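Local coordinates for ParA (PDB 3EZF), which probably acts as a plasmid-partition ATPase that binds DNA through a winged helix-turn-helix and, with ADP, regulates transcription, at residues 101-104 / 105-108; 322-325 / 326-330. All coordinates share one frame; numbering follows the deposited sequence.

Both contacts are local, each made within one continuous run of chain, and both lie at the surface. Contact 1 folds the loop between helix 89-98 and strand 112-116, so it sits where the helix-turn-helix part gives way to the parallel sheet of the AAA part. Contact 2 forms the N-terminal end of helix 324-337, which follows strand 312-317, an outermost strand of that sheet within the chain. Their centres are 39 Å apart and their nearest atoms about 25 Å, so neither touches the other. A bound sulfate ion, probably from the crystallisation liquor, lies about 3 Å from the side chain of H108 in contact 1.

Contact 1 of 2, residues 101-104 / 105-108; sequences IPKY and RDIH
K103 and D106 close a tight turn, with D106 N bonded to K103 O at 2.8 Å, while Y104 O receives two weak bonds, from I107 N and H108 N. The D106 side chain reaches back across this turn: OD1 accepts K103 N at 2.9 Å with the lone pair that faces away from OD2. Chi1 of -68° lays the carboxylate beside its own backbone N, and the short side chain, with one carbon between CB and its oxygens, spans the turn to K103 N.

Further on, the Y104 and H108 rings form an offset stack, centroids 4.2 Å apart and planes at 28°, though they are modelled too close and the exact spacing is doubtful. Tyrosine combines this flat surface with a hydroxyl that bonds to E396 and R399 of helix 378-400; H108 NE2 also bonds to E396, so one glutamate serves both stacked rings. I107 CG2 covers the opposite face of the imidazole, and its other arm places CD1 3.8 Å from P102 CB. K103 and R105 run side by side, K103 CD 4.0 Å from R105 NE and over one face of the guanidinium, toward its rim. The lysine ends in a salt bridge with D146.

A type I beta turn, reinforced by an aspartate at its fourth position, thus docks the link between the helix-turn-helix and AAA parts of ParA.

Contact 2 of 2, residues 322-325 / 326-330; sequences GKRD and HETSH
T328 turns back onto R324, one helical turn earlier, and its side chain can be followed atom by atom. CB lies 3.1 Å from D325 O and 3.2 Å from R324 O, against the carbonyls of the preceding turn. From there the side chain branches. The methyl CG2, anti to the backbone N, only skirts D325 O. The hydroxyl takes the other branch: chi1 of -69° sets OG1 beside the backbone N, facing down the helix toward its start, and it donates to R324 O at 2.8 Å. It comes from well above the carbonyl plane, 72° out of it. OG1 also lies at the edge of the R324 guanidinium, near its plane, and 3.9 Å from R324 CD, where the arginine chain passes it.

Round this branch the backbone winds as a helix. E327 N bonds to K323 O and S329 N to D325 O, the latter at 2.7 Å. K323 CB packs against H326 CB, 4.1 Å away, and the imidazole beyond has a weak bond between H326 ND1 and T321 OG1. Small and buried, S329 suits the side facing the protein, where its hydroxyl bonds to P279 O. The acidic D325 and E327 fit the N-terminal end of a helix, whose dipole would be expected to suit negative side chains; D325 OD2 has a weak bond to Q281.

A threonine hydroxyl returned to the carbonyl four residues back is a familiar helix motif, and here it belongs to the opening turns of helix 324-337, which follows strand 312-317 in the parallel alpha/beta fold.

Contact 1 of 2, residues 101-104 / 105-108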
loop_
_atom_site.group_PDB
_atom_site.type_symbol
_atom_site.label_atom_id
_atom_site.label_comp_id
_atom_site.label_asym_id
_atom_site.label_seq_id
_atom_site.Cartn_x
_atom_site.Cartn_y
_atom_site.Cartn_z
ATOM N N ILE A 101 -8.451 41.238 11.332
ATOM C CA ILE A 101 -7.386 40.379 11.851
ATOM C C ILE A 101 -6.723 39.707 10.653
ATOM O O ILE A 101 -7.341 38.899 9.954
ATOM C CB ILE A 101 -7.940 39.301 12.792
ATOM C CG1 ILE A 101 -8.584 39.964 14.007
ATOM C CG2 ILE A 101 -6.829 38.370 13.229
ATOM C CD1 ILE A 101 -9.418 39.022 14.833
ATOM N N PRO A 102 -5.445 40.018 10.411
ATOM C CA PRO A 102 -4.706 39.444 9.279
ATOM C C PRO A 102 -4.848 37.939 9.074
ATOM O O PRO A 102 -4.819 37.163 10.034
ATOM C CB PRO A 102 -3.260 39.865 9.562
ATOM C CG PRO A 102 -3.218 39.940 11.054
ATOM C CD PRO A 102 -4.522 40.638 11.375
ATOM N N LYS A 103 -5.013 37.543 7.811
ATOM C CA LYS A 103 -5.129 36.129 7.419
ATOM C C LYS A 103 -3.729 35.578 7.180
ATOM O O LYS A 103 -2.770 36.333 7.032
ATOM C CB LYS A 103 -5.912 35.978 6.111
ATOM C CG LYS A 103 -7.352 36.381 6.176
ATOM C CD LYS A 103 -7.878 36.731 4.787
ATOM C CE LYS A 103 -9.317 37.262 4.830
ATOM N NZ LYS A 103 -10.309 36.263 5.323
ATOM N N TYR A 104 -3.620 34.260 7.106
ATOM C CA TYR A 104 -2.330 33.631 6.884
ATOM C C TYR A 104 -1.666 34.114 5.594
ATOM O O TYR A 104 -0.437 34.209 5.504
ATOM C CB TYR A 104 -2.486 32.114 6.866
ATOM C CG TYR A 104 -1.158 31.409 6.874
ATOM C CD1 TYR A 104 -0.476 31.160 5.680
ATOM C CD2 TYR A 104 -0.560 31.022 8.077
ATOM C CE1 TYR A 104 0.770 30.550 5.682
ATOM C CE2 TYR A 104 0.687 30.411 8.090
ATOM C CZ TYR A 104 1.348 30.174 6.889
ATOM O OH TYR A 104 2.596 29.584 6.891
ATOM N N ARG A 105 -2.482 34.437 4.601
ATOM C CA ARG A 105 -1.963 34.913 3.323
ATOM C C ARG A 105 -1.486 36.376 3.397
ATOM O O ARG A 105 -1.077 36.954 2.398
ATOM C CB ARG A 105 -3.046 34.792 2.249
ATOM C CG ARG A 105 -4.086 35.864 2.350
ATOM C CD ARG A 105 -5.283 35.570 1.493
ATOM N NE ARG A 105 -6.078 34.472 2.032
ATOM C CZ ARG A 105 -7.285 34.153 1.583
ATOM N NH1 ARG A 105 -7.809 34.857 0.595
ATOM N NH2 ARG A 105 -7.963 33.139 2.109
ATOM N N ASP A 106 -1.551 36.981 4.577
ATOM C CA ASP A 106 -1.118 38.366 4.732
ATOM C C ASP A 106 0.247 38.445 5.427
ATOM O O ASP A 106 0.885 39.498 5.460
ATOM C CB ASP A 106 -2.158 39.155 5.541
ATOM C CG ASP A 106 -3.466 39.343 4.791
ATOM O OD1 ASP A 106 -4.526 38.954 5.320
ATOM O OD2 ASP A 106 -3.441 39.886 3.669
ATOM N N ILE A 107 0.695 37.324 5.973
ATOM C CA ILE A 107 1.966 37.277 6.673
ATOM C C ILE A 107 3.035 36.617 5.831
ATOM O O ILE A 107 4.164 37.108 5.746
ATOM C CB ILE A 107 1.843 36.473 7.988
ATOM C CG1 ILE A 107 1.094 37.286 9.031
ATOM C CG2 ILE A 107 3.220 36.064 8.485
ATOM C CD1 ILE A 107 -0.232 37.774 8.557
ATOM N N HIS A 108 2.668 35.506 5.200
ATOM C CA HIS A 108 3.614 34.732 4.408
ATOM C C HIS A 108 3.520 34.849 2.893
ATOM O O HIS A 108 2.421 34.899 2.337
ATOM C CB HIS A 108 3.471 33.266 4.791
ATOM C CG HIS A 108 3.600 33.013 6.258
ATOM N ND1 HIS A 108 4.820 32.928 6.901
ATOM C CD2 HIS A 108 2.662 32.829 7.212
ATOM C CE1 HIS A 108 4.620 32.696 8.185
ATOM N NE2 HIS A 108 3.321 32.630 8.401
#

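Contact 2 of 2, residues 322-325 / 326-330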
loop_
_atom_site.group_PDB
_atom_site.type_symbol
_atom_site.label_atom_id
_atom_site.label_comp_id
_atom_site.label_asym_id
_atom_site.label_seq_id
_atom_site.Cartn_x
_atom_site.Cartn_y
_atom_site.Cartn_z
ATOM N N GLY A 322 0.448 3.263 24.804
ATOM C CA GLY A 322 1.115 3.086 26.080
ATOM C C GLY A 322 1.825 1.751 26.174
ATOM O O GLY A 322 1.859 1.147 27.246
ATOM N N LYS A 323 2.385 1.282 25.060
ATOM C CA LYS A 323 3.097 0.008 25.047
ATOM C C LYS A 323 4.605 0.181 25.035
ATOM O O LYS A 323 5.135 0.978 24.262
ATOM C CB LYS A 323 2.686 -0.836 23.844
ATOM C CG LYS A 323 1.615 -1.850 24.163
ATOM C CD LYS A 323 0.267 -1.194 24.465
ATOM C CE LYS A 323 -0.318 -0.520 23.228
ATOM N NZ LYS A 323 -1.683 0.017 23.456
ATOM N N ARG A 324 5.280 -0.573 25.902
ATOM C CA ARG A 324 6.736 -0.535 26.015
ATOM C C ARG A 324 7.396 -0.266 24.669
ATOM O O ARG A 324 7.806 0.858 24.389
ATOM C CB ARG A 324 7.262 -1.861 26.581
ATOM C CG ARG A 324 7.820 -1.756 27.989
ATOM C CD ARG A 324 8.929 -0.717 28.054
ATOM N NE ARG A 324 9.335 -0.451 29.430
ATOM C CZ ARG A 324 10.270 0.425 29.783
ATOM N NH1 ARG A 324 10.906 1.134 28.861
ATOM N NH2 ARG A 324 10.568 0.592 31.063
ATOM N N ASP A 325 7.490 -1.299 23.839
ATOM C CA ASP A 325 8.103 -1.173 22.524
ATOM C C ASP A 325 7.672 0.075 21.757
ATOM O O ASP A 325 8.522 0.836 21.300
ATOM C CB ASP A 325 7.815 -2.422 21.695
ATOM C CG ASP A 325 8.607 -3.623 22.168
ATOM O OD1 ASP A 325 7.989 -4.647 22.534
ATOM O OD2 ASP A 325 9.854 -3.537 22.176
ATOM N N HIS A 326 6.363 0.289 21.621
ATOM C CA HIS A 326 5.849 1.455 20.898
ATOM C C HIS A 326 6.240 2.778 21.573
ATOM O O HIS A 326 6.322 3.818 20.919
ATOM C CB HIS A 326 4.325 1.354 20.739
ATOM C CG HIS A 326 3.876 0.146 19.968
ATOM N ND1 HIS A 326 2.567 -0.053 19.590
ATOM C CD2 HIS A 326 4.561 -0.938 19.526
ATOM C CE1 HIS A 326 2.461 -1.204 18.950
ATOM N NE2 HIS A 326 3.660 -1.762 18.897
ATOM N N GLU A 327 6.483 2.724 22.881
ATOM C CA GLU A 327 6.904 3.890 23.660
ATOM C C GLU A 327 8.440 3.889 23.675
ATOM O O GLU A 327 9.079 4.892 24.005
ATOM C CB GLU A 327 6.347 3.790 25.089
ATOM C CG GLU A 327 6.909 4.796 26.092
ATOM C CD GLU A 327 6.270 4.674 27.480
ATOM O OE1 GLU A 327 6.841 5.210 28.461
ATOM O OE2 GLU A 327 5.188 4.049 27.592
ATOM N N THR A 328 9.013 2.747 23.293
ATOM C CA THR A 328 10.464 2.544 23.236
ATOM C C THR A 328 11.031 3.046 21.918
ATOM O O THR A 328 12.136 3.595 21.872
ATOM C CB THR A 328 10.833 1.039 23.378
ATOM O OG1 THR A 328 10.541 0.596 24.711
ATOM C CG2 THR A 328 12.314 0.808 23.072
ATOM N N SER A 329 10.281 2.836 20.842
ATOM C CA SER A 329 10.720 3.290 19.533
ATOM C C SER A 329 10.456 4.789 19.483
ATOM O O SER A 329 10.922 5.491 18.587
ATOM C CB SER A 329 9.966 2.553 18.410
ATOM O OG SER A 329 8.581 2.845 18.399
ATOM N N HIS A 330 9.704 5.268 20.469
ATOM C CA HIS A 330 9.381 6.685 20.577
ATOM C C HIS A 330 10.599 7.424 21.130
ATOM O O HIS A 330 10.949 8.512 20.663
ATOM C CB HIS A 330 8.202 6.895 21.526
ATOM C CG HIS A 330 7.851 8.331 21.741
ATOM N ND1 HIS A 330 7.224 8.786 22.878
ATOM C CD2 HIS A 330 8.021 9.419 20.945
ATOM C CE1 HIS A 330 7.019 10.089 22.778
ATOM N NE2 HIS A 330 7.494 10.494 21.615
#